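Local coordinates for protein chloroplastic group IIB intron splicing facilitator CRS2, chloroplastic (Zea mays, PDB 1RYB) that is required for the splicing of group IIB introns in chloroplasts, forming complexes with CAF1 or CAF2, and lacks peptidyl-tRNA hydrolase activity, at residues Gly38-Asp43 against Val173-Ala178; Ser60-Gly65 against Gly89-Tyr94; Pro144-Gly149 against Asp184-Leu189. All blocks are in the same frame, centred on the assembly; numbering follows the deposited sequence.

Contact 1 (Gly38-Asp43 against Val173-Ala178)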
ATOM      1  N   GLY A  38       0.539  -4.882   1.945  1.00  6.68           N
ATOM      2  CA  GLY A  38      -0.142  -3.636   1.623  1.00  9.13           C
ATOM      3  C   GLY A  38      -1.649  -3.777   1.626  1.00  8.44           C
ATOM      4  O   GLY A  38      -2.403  -2.858   1.989  1.00 10.01           O
ATOM      5  N   PHE A  39      -2.109  -4.902   1.171  1.00  9.74           N
ATOM      6  CA  PHE A  39      -3.555  -5.209   1.225  1.00  9.89           C
ATOM      7  C   PHE A  39      -4.040  -5.209   2.706  1.00 16.56           C
ATOM      8  O   PHE A  39      -5.092  -4.662   3.076  1.00 11.26           O
ATOM      9  CB  PHE A  39      -3.804  -6.633   0.670  1.00  7.14           C
ATOM     10  CG  PHE A  39      -4.045  -6.721  -0.851  1.00  9.22           C
ATOM     11  CD1 PHE A  39      -3.767  -5.659  -1.715  1.00 10.11           C
ATOM     12  CD2 PHE A  39      -4.608  -7.887  -1.379  1.00  9.18           C
ATOM     13  CE1 PHE A  39      -4.035  -5.806  -3.080  1.00 12.56           C
ATOM     14  CE2 PHE A  39      -4.889  -8.054  -2.737  1.00 13.60           C
ATOM     15  CZ  PHE A  39      -4.578  -6.999  -3.591  1.00 13.42           C
ATOM     16  N   GLU A  40      -3.237  -5.833   3.602  1.00 13.84           N
ATOM     17  CA  GLU A  40      -3.625  -5.850   5.012  1.00 11.15           C
ATOM     18  C   GLU A  40      -3.775  -4.465   5.560  1.00  7.99           C
ATOM     19  O   GLU A  40      -4.654  -4.165   6.354  1.00 11.58           O
ATOM     20  CB  GLU A  40      -2.561  -6.618   5.857  1.00  9.78           C
ATOM     21  CG  GLU A  40      -2.503  -8.159   5.493  1.00 10.74           C
ATOM     22  CD  GLU A  40      -1.652  -8.899   6.510  1.00 17.85           C
ATOM     23  OE1 GLU A  40      -0.750  -9.633   6.220  1.00 18.91           O
ATOM     24  OE2 GLU A  40      -1.846  -8.508   7.726  1.00 18.58           O
ATOM     25  N   MET A  41      -2.819  -3.579   5.221  1.00  8.97           N
ATOM     26  CA  MET A  41      -2.863  -2.197   5.747  1.00  9.88           C
ATOM     27  C   MET A  41      -4.099  -1.468   5.266  1.00  7.94           C
ATOM     28  O   MET A  41      -4.768  -0.798   6.041  1.00 11.43           O
ATOM     29  CB  MET A  41      -1.601  -1.379   5.355  1.00 10.12           C
ATOM     30  CG  MET A  41      -1.535   0.009   5.989  1.00  9.21           C
ATOM     31  SD  MET A  41      -1.273  -0.066   7.771  1.00 12.01           S
ATOM     32  CE  MET A  41       0.503  -0.471   7.846  1.00 18.99           C
ATOM     33  N   VAL A  42      -4.344  -1.515   3.958  1.00  8.05           N
ATOM     34  CA  VAL A  42      -5.545  -0.876   3.462  1.00 12.31           C
ATOM     35  C   VAL A  42      -6.840  -1.517   4.058  1.00  9.88           C
ATOM     36  O   VAL A  42      -7.815  -0.822   4.322  1.00 10.41           O
ATOM     37  CB  VAL A  42      -5.597  -0.643   1.930  1.00 16.95           C
ATOM     38  CG1 VAL A  42      -4.396   0.184   1.512  1.00 14.70           C
ATOM     39  CG2 VAL A  42      -5.672  -1.920   1.145  1.00 10.89           C
ATOM     40  N   ASP A  43      -6.844  -2.796   4.280  1.00  9.38           N
ATOM     41  CA  ASP A  43      -8.013  -3.391   4.907  1.00 14.92           C
ATOM     42  C   ASP A  43      -8.232  -2.811   6.249  1.00 14.71           C
ATOM     43  O   ASP A  43      -9.335  -2.595   6.660  1.00 13.12           O
ATOM     44  CB  ASP A  43      -7.891  -4.919   5.084  1.00 15.54           C
ATOM     45  CG  ASP A  43      -8.118  -5.660   3.763  1.00 18.14           C
ATOM     46  OD1 ASP A  43      -8.775  -5.226   2.847  1.00 13.27           O
ATOM     47  OD2 ASP A  43      -7.554  -6.850   3.741  1.00 23.32           O
ATOM     48  N   VAL A 173       3.364 -10.857  14.843  1.00 18.74           N
ATOM     49  CA  VAL A 173       3.097  -9.998  15.970  1.00 13.47           C
ATOM     50  C   VAL A 173       3.619  -8.603  15.659  1.00 20.91           C
ATOM     51  O   VAL A 173       3.017  -7.558  15.991  1.00 18.81           O
ATOM     52  CB  VAL A 173       3.832 -10.588  17.202  1.00 19.87           C
ATOM     53  CG1 VAL A 173       3.915  -9.576  18.337  1.00 22.05           C
ATOM     54  CG2 VAL A 173       3.098 -11.838  17.725  1.00 39.14           C
ATOM     55  N   GLN A 174       4.734  -8.560  14.973  1.00 16.85           N
ATOM     56  CA  GLN A 174       5.266  -7.249  14.655  1.00 14.50           C
ATOM     57  C   GLN A 174       4.463  -6.618  13.533  1.00 15.72           C
ATOM     58  O   GLN A 174       4.265  -5.398  13.489  1.00 16.58           O
ATOM     59  CB  GLN A 174       6.677  -7.367  14.203  1.00 10.08           C
ATOM     60  CG  GLN A 174       7.652  -7.839  15.299  1.00 17.47           C
ATOM     61  CD  GLN A 174       8.994  -8.250  14.757  1.00 23.81           C
ATOM     62  OE1 GLN A 174       9.150  -8.731  13.594  1.00 20.46           O
ATOM     63  NE2 GLN A 174       9.934  -8.268  15.651  1.00 31.65           N
ATOM     64  N   ILE A 175       4.036  -7.418  12.599  1.00 12.53           N
ATOM     65  CA  ILE A 175       3.251  -6.803  11.486  1.00 16.00           C
ATOM     66  C   ILE A 175       1.951  -6.227  12.054  1.00 15.84           C
ATOM     67  O   ILE A 175       1.507  -5.143  11.732  1.00 15.41           O
ATOM     68  CB  ILE A 175       2.916  -7.819  10.379  1.00 10.92           C
ATOM     69  CG1 ILE A 175       4.176  -8.293   9.621  1.00 11.90           C
ATOM     70  CG2 ILE A 175       1.871  -7.233   9.472  1.00  8.03           C
ATOM     71  CD1 ILE A 175       5.038  -7.174   9.006  1.00 12.62           C
ATOM     72  N   ASP A 176       1.318  -6.949  12.976  1.00 20.85           N
ATOM     73  CA  ASP A 176       0.070  -6.448  13.621  1.00 12.60           C
ATOM     74  C   ASP A 176       0.288  -5.120  14.304  1.00 10.86           C
ATOM     75  O   ASP A 176      -0.557  -4.221  14.216  1.00 16.07           O
ATOM     76  CB  ASP A 176      -0.497  -7.470  14.639  1.00 14.83           C
ATOM     77  CG  ASP A 176      -1.072  -8.669  13.903  1.00 32.88           C
ATOM     78  OD1 ASP A 176      -1.255  -8.647  12.688  1.00 22.64           O
ATOM     79  OD2 ASP A 176      -1.437  -9.688  14.697  1.00 18.38           O
ATOM     80  N   THR A 177       1.445  -4.980  14.948  1.00 13.84           N
ATOM     81  CA  THR A 177       1.720  -3.759  15.594  1.00 10.31           C
ATOM     82  C   THR A 177       1.891  -2.684  14.566  1.00 14.06           C
ATOM     83  O   THR A 177       1.541  -1.503  14.752  1.00 17.06           O
ATOM     84  CB  THR A 177       3.001  -3.915  16.396  1.00 15.19           C
ATOM     85  OG1 THR A 177       2.663  -4.727  17.526  1.00 25.27           O
ATOM     86  CG2 THR A 177       3.439  -2.604  16.896  1.00 20.26           C
ATOM     87  N   ALA A 178       2.518  -3.055  13.499  1.00 14.03           N
ATOM     88  CA  ALA A 178       2.737  -2.045  12.450  1.00 16.89           C
ATOM     89  C   ALA A 178       1.404  -1.599  11.824  1.00 12.62           C
ATOM     90  O   ALA A 178       1.259  -0.458  11.395  1.00 14.95           O
ATOM     91  CB  ALA A 178       3.580  -2.590  11.322  1.00 11.33           C
TER
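Met41 starts its side chain with CG opposite the backbone N (chi1 -174°), then bends twice, at chi2 69° and chi3 76°, and this folded course carries the terminal methyl across to the other helix. CE of Met41 comes to rest 3.6 Å from the backbone O of Ala178. The flexible, unbranched thioether suits the place because it can curl between two helices whose backbones stay well apart: the CA atoms of Met41 and Ala178 are 8.7 Å from each other. Ala178, with only a methyl, leaves its backbone accessible to that approach.

Beside it, from the residue before Met41, OE2 of Glu40 lies 4.3 Å from CG2 of Ile175, which is about one turn before Ala178; this is a loose contact between a carboxylate and a branched aliphatic chain. The polar end of Glu40 is held by a salt bridge to Arg172, which also pairs with Asp176. OE2 of Glu40 and OD1 of Asp176 are 5.0 Å apart, and the shared arginine probably offsets their mutual repulsion. Apolar chains thus occupy the inner part of the contact and charges its outer part.

The two segments belong to helices 37-48 and 169-192. Leu179 of the longer helix extends the seam against Glu40 and Met41, while Met41 and Val42 rest on Ile105 of strand 102-108.

Contact 2 (Ser60-Gly65 against Gly89-Tyr94)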
ATOM      1  N   SER A  60      -9.860  -3.454  -9.972  1.00  8.45           N
ATOM      2  CA  SER A  60      -9.630  -3.369  -8.541  1.00  7.64           C
ATOM      3  C   SER A  60     -10.884  -3.615  -7.755  1.00  8.25           C
ATOM      4  O   SER A  60     -11.977  -3.547  -8.282  1.00 10.87           O
ATOM      5  CB  SER A  60      -9.242  -1.905  -8.204  1.00 11.70           C
ATOM      6  OG  SER A  60      -8.037  -1.560  -8.928  1.00 13.67           O
ATOM      7  N   LEU A  61     -10.680  -3.779  -6.496  1.00  8.67           N
ATOM      8  CA  LEU A  61     -11.701  -3.696  -5.462  1.00  8.60           C
ATOM      9  C   LEU A  61     -11.447  -2.335  -4.826  1.00 14.89           C
ATOM     10  O   LEU A  61     -10.290  -1.975  -4.555  1.00 13.75           O
ATOM     11  CB  LEU A  61     -11.520  -4.750  -4.337  1.00 11.13           C
ATOM     12  CG  LEU A  61     -12.229  -6.018  -4.629  1.00 25.89           C
ATOM     13  CD1 LEU A  61     -11.865  -7.023  -3.521  1.00 22.04           C
ATOM     14  CD2 LEU A  61     -13.739  -5.702  -4.671  1.00 24.60           C
ATOM     15  N   LEU A  62     -12.505  -1.538  -4.596  1.00  8.59           N
ATOM     16  CA  LEU A  62     -12.246  -0.299  -3.920  1.00  9.36           C
ATOM     17  C   LEU A  62     -13.429   0.061  -3.090  1.00 16.42           C
ATOM     18  O   LEU A  62     -14.523  -0.502  -3.282  1.00 11.53           O
ATOM     19  CB  LEU A  62     -11.848   0.855  -4.864  1.00  9.05           C
ATOM     20  CG  LEU A  62     -12.909   1.240  -5.884  1.00 13.16           C
ATOM     21  CD1 LEU A  62     -13.817   2.400  -5.372  1.00 14.46           C
ATOM     22  CD2 LEU A  62     -12.284   1.681  -7.209  1.00 13.01           C
ATOM     23  N   GLY A  63     -13.229   1.065  -2.247  1.00 16.39           N
ATOM     24  CA  GLY A  63     -14.306   1.664  -1.406  1.00 11.60           C
ATOM     25  C   GLY A  63     -14.116   3.166  -1.361  1.00 12.15           C
ATOM     26  O   GLY A  63     -12.986   3.676  -1.379  1.00 13.98           O
ATOM     27  N   ILE A  64     -15.208   3.847  -1.224  1.00 10.81           N
ATOM     28  CA  ILE A  64     -15.168   5.281  -1.193  1.00 14.67           C
ATOM     29  C   ILE A  64     -15.674   5.786   0.147  1.00 23.08           C
ATOM     30  O   ILE A  64     -16.686   5.298   0.699  1.00 17.00           O
ATOM     31  CB  ILE A  64     -16.072   5.720  -2.296  1.00 29.93           C
ATOM     32  CG1 ILE A  64     -15.402   5.522  -3.690  1.00 31.71           C
ATOM     33  CG2 ILE A  64     -16.505   7.151  -2.075  1.00 26.82           C
ATOM     34  CD1 ILE A  64     -16.402   5.459  -4.864  1.00 37.35           C
ATOM     35  N   GLY A  65     -14.953   6.712   0.737  1.00 11.97           N
ATOM     36  CA  GLY A  65     -15.370   7.239   1.997  1.00 10.83           C
ATOM     37  C   GLY A  65     -14.572   8.515   2.307  1.00 14.26           C
ATOM     38  O   GLY A  65     -14.240   9.297   1.445  1.00 15.38           O
ATOM     39  N   GLY A  89      -3.547   3.798 -12.280  1.00 13.97           N
ATOM     40  CA  GLY A  89      -3.560   4.984 -13.160  1.00 10.11           C
ATOM     41  C   GLY A  89      -4.948   5.413 -13.535  1.00 10.82           C
ATOM     42  O   GLY A  89      -5.299   6.563 -13.404  1.00 15.37           O
ATOM     43  N   PRO A  90      -5.744   4.481 -14.087  1.00 15.94           N
ATOM     44  CA  PRO A  90      -7.068   4.829 -14.509  1.00 15.33           C
ATOM     45  C   PRO A  90      -7.947   5.325 -13.395  1.00 24.71           C
ATOM     46  O   PRO A  90      -8.836   6.155 -13.641  1.00 15.23           O
ATOM     47  CB  PRO A  90      -7.660   3.635 -15.268  1.00 11.38           C
ATOM     48  CG  PRO A  90      -6.416   2.943 -15.816  1.00 17.00           C
ATOM     49  CD  PRO A  90      -5.346   3.209 -14.770  1.00 14.49           C
ATOM     50  N   LEU A  91      -7.769   4.784 -12.208  1.00 11.33           N
ATOM     51  CA  LEU A  91      -8.576   5.264 -11.087  1.00 10.28           C
ATOM     52  C   LEU A  91      -8.231   6.749 -10.722  1.00 11.72           C
ATOM     53  O   LEU A  91      -9.095   7.562 -10.367  1.00 14.71           O
ATOM     54  CB  LEU A  91      -8.339   4.363  -9.834  1.00 11.32           C
ATOM     55  CG  LEU A  91      -9.074   3.006  -9.948  1.00 15.57           C
ATOM     56  CD1 LEU A  91      -8.630   1.981  -8.816  1.00 15.76           C
ATOM     57  CD2 LEU A  91     -10.627   3.237 -10.019  1.00 15.58           C
ATOM     58  N   ALA A  92      -6.947   7.062 -10.695  1.00  9.37           N
ATOM     59  CA  ALA A  92      -6.553   8.411 -10.338  1.00 11.49           C
ATOM     60  C   ALA A  92      -7.154   9.409 -11.345  1.00 10.71           C
ATOM     61  O   ALA A  92      -7.504  10.565 -11.024  1.00 14.69           O
ATOM     62  CB  ALA A  92      -5.014   8.531 -10.383  1.00 16.65           C
ATOM     63  N   ALA A  93      -7.228   8.938 -12.605  1.00 18.74           N
ATOM     64  CA  ALA A  93      -7.758   9.775 -13.696  1.00 17.94           C
ATOM     65  C   ALA A  93      -9.246   9.949 -13.516  1.00 13.47           C
ATOM     66  O   ALA A  93      -9.737  11.052 -13.419  1.00 14.35           O
ATOM     67  CB  ALA A  93      -7.355   9.262 -15.132  1.00 17.19           C
ATOM     68  N   TYR A  94      -9.928   8.838 -13.292  1.00 14.28           N
ATOM     69  CA  TYR A  94     -11.360   8.874 -13.084  1.00 20.46           C
ATOM     70  C   TYR A  94     -11.778   9.781 -11.975  1.00 19.68           C
ATOM     71  O   TYR A  94     -12.732  10.548 -12.102  1.00 17.49           O
ATOM     72  CB  TYR A  94     -11.926   7.440 -12.877  1.00 27.22           C
ATOM     73  CG  TYR A  94     -13.452   7.298 -12.840  1.00 15.71           C
ATOM     74  CD1 TYR A  94     -14.166   6.806 -13.927  1.00 14.63           C
ATOM     75  CD2 TYR A  94     -14.154   7.662 -11.691  1.00 19.61           C
ATOM     76  CE1 TYR A  94     -15.555   6.707 -13.869  1.00 14.18           C
ATOM     77  CE2 TYR A  94     -15.528   7.506 -11.603  1.00 16.31           C
ATOM     78  CZ  TYR A  94     -16.235   7.058 -12.722  1.00 20.28           C
ATOM     79  OH  TYR A  94     -17.602   6.912 -12.647  1.00 27.00           O
TER
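Leu91 of helix 84-94 packs on Ser60 and Leu62 of strand 60-67 in a helix-on-sheet contact, buried and without hydrogen bonds between the segments. It belongs to the alpha/beta fold of the peptidyl-tRNA hydrolase family, a mixed sheet covered by helices. Strand 60-67 lies near one side of that sheet, between strands 55-57 and 70-77 and antiparallel to both. Backbone hydrogen bonds of Leu62 with Thr55 and of Leu61 with Lys76 tie it to these two neighbours. After strand 70-77 the chain returns as helix 84-94, which covers the sheet surface bearing Ser60, Leu62 and Val75.

Leu91 is the sole residue of its segment to touch the strand, and its forked end suits the task: CD2 meets Leu62, while CD1 meets Ser60 and also comes within 4.0 Å of CD2 of Leu62. CD2 of Leu91 reaches CD2 of Leu62 at 3.6 Å, the two leucines extending toward each other tip to tip. CG of Leu62 stands between its own backbone N and carbonyl carbon (chi1 62°), a crowded position, and from there CD2 meets Leu91. The leucine pair is enclosed further by Val75 and Gln57, which touch both side chains.

Within the helix, Pro90 has no N-H to give to the preceding turn, and the helix is kinked there; the turn is nevertheless continued by Tyr94 N, hydrogen-bonded to Pro90 O at 2.9 Å. At the start of the strand, serine is small enough to let a leucine methyl close in. Its hydroxyl is hydrogen-bonded to the backbone O of Ser58, so the polar atom has a partner in an apolar setting. CD1 of Leu91 lies 3.6 Å from that OG of Ser60 and 4.0 Å from Ser60 CB.

Contact 3 (Pro144-Gly149 against Asp184-Leu189)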
ATOM      1  N   PRO A 144       3.405   9.953  -2.564  1.00 13.85           N
ATOM      2  CA  PRO A 144       3.765   9.403  -1.281  1.00 14.12           C
ATOM      3  C   PRO A 144       3.627   7.852  -1.185  1.00 18.15           C
ATOM      4  O   PRO A 144       2.761   7.260  -1.795  1.00 10.89           O
ATOM      5  CB  PRO A 144       2.788  10.016  -0.286  1.00 10.14           C
ATOM      6  CG  PRO A 144       1.626  10.463  -1.141  1.00 10.50           C
ATOM      7  CD  PRO A 144       2.153  10.723  -2.518  1.00 16.35           C
ATOM      8  N   ARG A 145       4.492   7.263  -0.328  1.00 11.47           N
ATOM      9  CA  ARG A 145       4.521   5.837  -0.098  1.00 10.09           C
ATOM     10  C   ARG A 145       4.679   5.557   1.316  1.00  8.76           C
ATOM     11  O   ARG A 145       5.555   6.115   1.975  1.00 12.11           O
ATOM     12  CB  ARG A 145       5.750   5.162  -0.703  1.00 19.82           C
ATOM     13  CG  ARG A 145       6.058   5.501  -2.123  1.00 27.61           C
ATOM     14  CD  ARG A 145       6.934   6.712  -2.212  1.00 17.92           C
ATOM     15  NE  ARG A 145       7.032   7.108  -3.616  1.00 16.77           N
ATOM     16  CZ  ARG A 145       7.855   6.546  -4.458  1.00 25.46           C
ATOM     17  NH1 ARG A 145       8.691   5.570  -4.062  1.00 14.90           N
ATOM     18  NH2 ARG A 145       7.875   6.975  -5.722  1.00 29.20           N
ATOM     19  N   LEU A 146       4.004   4.501   1.769  1.00  7.19           N
ATOM     20  CA  LEU A 146       4.215   3.986   3.108  1.00  7.14           C
ATOM     21  C   LEU A 146       4.778   2.592   2.930  1.00  8.95           C
ATOM     22  O   LEU A 146       4.096   1.663   2.437  1.00  8.76           O
ATOM     23  CB  LEU A 146       2.923   3.895   3.934  1.00 10.03           C
ATOM     24  CG  LEU A 146       3.111   3.310   5.331  1.00 13.74           C
ATOM     25  CD1 LEU A 146       3.873   4.271   6.253  1.00 12.10           C
ATOM     26  CD2 LEU A 146       1.738   2.999   5.915  1.00 12.33           C
ATOM     27  N   SER A 147       6.098   2.433   3.273  1.00 13.54           N
ATOM     28  CA  SER A 147       6.765   1.131   3.126  1.00 15.69           C
ATOM     29  C   SER A 147       6.490   0.357   4.384  1.00 14.96           C
ATOM     30  O   SER A 147       6.566   0.943   5.488  1.00 14.30           O
ATOM     31  CB  SER A 147       8.313   1.285   3.037  1.00 12.07           C
ATOM     32  OG  SER A 147       8.672   1.987   1.872  1.00 21.85           O
ATOM     33  N   ILE A 148       6.190  -0.925   4.237  1.00 11.09           N
ATOM     34  CA  ILE A 148       5.984  -1.819   5.369  1.00  8.70           C
ATOM     35  C   ILE A 148       7.124  -2.845   5.337  1.00 11.53           C
ATOM     36  O   ILE A 148       7.139  -3.687   4.455  1.00 11.49           O
ATOM     37  CB  ILE A 148       4.646  -2.587   5.335  1.00 11.70           C
ATOM     38  CG1 ILE A 148       3.526  -1.587   5.453  1.00 11.45           C
ATOM     39  CG2 ILE A 148       4.581  -3.512   6.531  1.00  9.97           C
ATOM     40  CD1 ILE A 148       2.166  -2.176   5.061  1.00 11.92           C
ATOM     41  N   GLY A 149       8.116  -2.710   6.281  1.00 11.94           N
ATOM     42  CA  GLY A 149       9.279  -3.589   6.229  1.00 11.03           C
ATOM     43  C   GLY A 149       8.907  -5.041   6.401  1.00 14.45           C
ATOM     44  O   GLY A 149       8.076  -5.432   7.219  1.00 13.71           O
ATOM     45  N   ASP A 184      -2.845   5.196  11.987  1.00 16.78           N
ATOM     46  CA  ASP A 184      -2.720   6.529  12.500  1.00 16.01           C
ATOM     47  C   ASP A 184      -1.790   7.407  11.596  1.00 17.06           C
ATOM     48  O   ASP A 184      -2.031   8.611  11.419  1.00 15.80           O
ATOM     49  CB  ASP A 184      -2.137   6.421  13.926  1.00 27.04           C
ATOM     50  CG  ASP A 184      -1.473   7.681  14.369  1.00 93.67           C
ATOM     51  OD1 ASP A 184      -0.416   8.147  13.957  1.00 32.11           O
ATOM     52  OD2 ASP A 184      -2.235   8.303  15.155  1.00 42.21           O
ATOM     53  N   ALA A 185      -0.653   6.832  11.132  1.00  9.00           N
ATOM     54  CA  ALA A 185       0.256   7.613  10.285  1.00 11.41           C
ATOM     55  C   ALA A 185      -0.465   8.061   9.046  1.00 11.42           C
ATOM     56  O   ALA A 185      -0.241   9.134   8.513  1.00 11.48           O
ATOM     57  CB  ALA A 185       1.434   6.750   9.803  1.00 10.08           C
ATOM     58  N   VAL A 186      -1.279   7.129   8.470  1.00 11.07           N
ATOM     59  CA  VAL A 186      -1.975   7.484   7.212  1.00 12.39           C
ATOM     60  C   VAL A 186      -3.024   8.570   7.452  1.00 12.32           C
ATOM     61  O   VAL A 186      -3.102   9.534   6.722  1.00 11.38           O
ATOM     62  CB  VAL A 186      -2.572   6.222   6.510  1.00 10.71           C
ATOM     63  CG1 VAL A 186      -3.517   6.669   5.361  1.00  9.54           C
ATOM     64  CG2 VAL A 186      -1.399   5.403   5.993  1.00  9.59           C
ATOM     65  N   ARG A 187      -3.798   8.428   8.511  1.00 10.40           N
ATOM     66  CA  ARG A 187      -4.748   9.487   8.830  1.00 11.74           C
ATOM     67  C   ARG A 187      -4.098  10.798   8.956  1.00  6.91           C
ATOM     68  O   ARG A 187      -4.577  11.827   8.533  1.00 12.44           O
ATOM     69  CB  ARG A 187      -5.371   9.226  10.149  1.00 19.47           C
ATOM     70  CG  ARG A 187      -6.444   8.217  10.083  1.00 35.11           C
ATOM     71  CD  ARG A 187      -7.296   8.238  11.348  1.00 28.27           C
ATOM     72  NE  ARG A 187      -7.685   9.582  11.772  1.00 30.13           N
ATOM     73  CZ  ARG A 187      -8.924  10.075  11.578  1.00 63.00           C
ATOM     74  NH1 ARG A 187      -9.308  11.307  11.969  1.00 68.36           N
ATOM     75  NH2 ARG A 187      -9.794   9.317  10.940  1.00 39.51           N
ATOM     76  N   THR A 188      -2.989  10.816   9.683  1.00 10.75           N
ATOM     77  CA  THR A 188      -2.246  12.088   9.874  1.00 12.94           C
ATOM     78  C   THR A 188      -1.704  12.630   8.577  1.00 23.57           C
ATOM     79  O   THR A 188      -1.851  13.813   8.274  1.00 17.67           O
ATOM     80  CB  THR A 188      -1.079  11.925  10.877  1.00 10.62           C
ATOM     81  OG1 THR A 188      -1.656  11.551  12.126  1.00 14.93           O
ATOM     82  CG2 THR A 188      -0.315  13.287  11.009  1.00 12.53           C
ATOM     83  N   LEU A 189      -1.080  11.782   7.777  1.00 10.90           N
ATOM     84  CA  LEU A 189      -0.638  12.274   6.489  1.00  8.29           C
ATOM     85  C   LEU A 189      -1.756  12.885   5.697  1.00 13.02           C
ATOM     86  O   LEU A 189      -1.595  13.917   5.079  1.00 16.00           O
ATOM     87  CB  LEU A 189       0.024  11.112   5.675  1.00 12.72           C
ATOM     88  CG  LEU A 189       0.297  11.418   4.207  1.00 16.87           C
ATOM     89  CD1 LEU A 189       1.484  12.357   4.095  1.00 26.14           C
ATOM     90  CD2 LEU A 189       0.588  10.127   3.482  1.00 14.61           C
TER
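Pro144 brings a puckered ring to this contact, and it meets Leu189 through CB, which lies 4.4 Å from CD2 of Leu189, while Leu103 of the adjoining strand also touches the proline. The flat group is the guanidinium of Arg145, a residue that leaves the strand on the side away from the helix. It forms a cation-pi contact with Phe143, and its nitrogens are hydrogen-bonded to the backbone O atoms of Phe143, Arg141 and Gly123. Successive residues therefore serve opposite faces of the sheet, proline and leucine the helix side, arginine the other.

Two residues beyond Pro144, Leu146 reaches Val186. Its CG stands opposite the backbone N (chi1 178°), which projects the fork over the helix so that CD2 lies 4.0 Å from CG2 of Val186. The two side chains pass at a slant, not end on. Valine suits this site, where the CA atoms of Leu146 and Val186 are 8.2 Å apart: its short, beta-branched chain presents a methyl close to the backbone, and the longer leucine spans the rest of the distance. Leu203 covers Leu146 and Ala185 from the chain's C-terminal end.

Strand 145-149 runs between strands 102-108 and 116-119. A long helix laid by aliphatic residues on such an inner strand is characteristic of a layered alpha/beta fold, here that of the peptidyl-tRNA hydrolase family.

In the fold
All three contacts are buried, but contacts 1 and 3 lie on one side of the sheet and contact 2 on the other. Contacts 1 and 3 share helix 169-192 and touch each other: Met41 CE lies 3.7 Å from Ile148 CD1, so helix 37-48, the long helix and strand 145-149 form one continuous core. Contact 2 is separate, its centre about 21 Å from that of contact 1 and about 18 Å from that of contact 3, and it joins helix 84-94 to the opposite face, near the edge formed by strand 55-57. Contacts 2 and 3, helix against strand, rest mainly on aliphatic methyls, with a serine hydroxyl in contact 2; contact 1, helix against helix, adds an outer charged fringe.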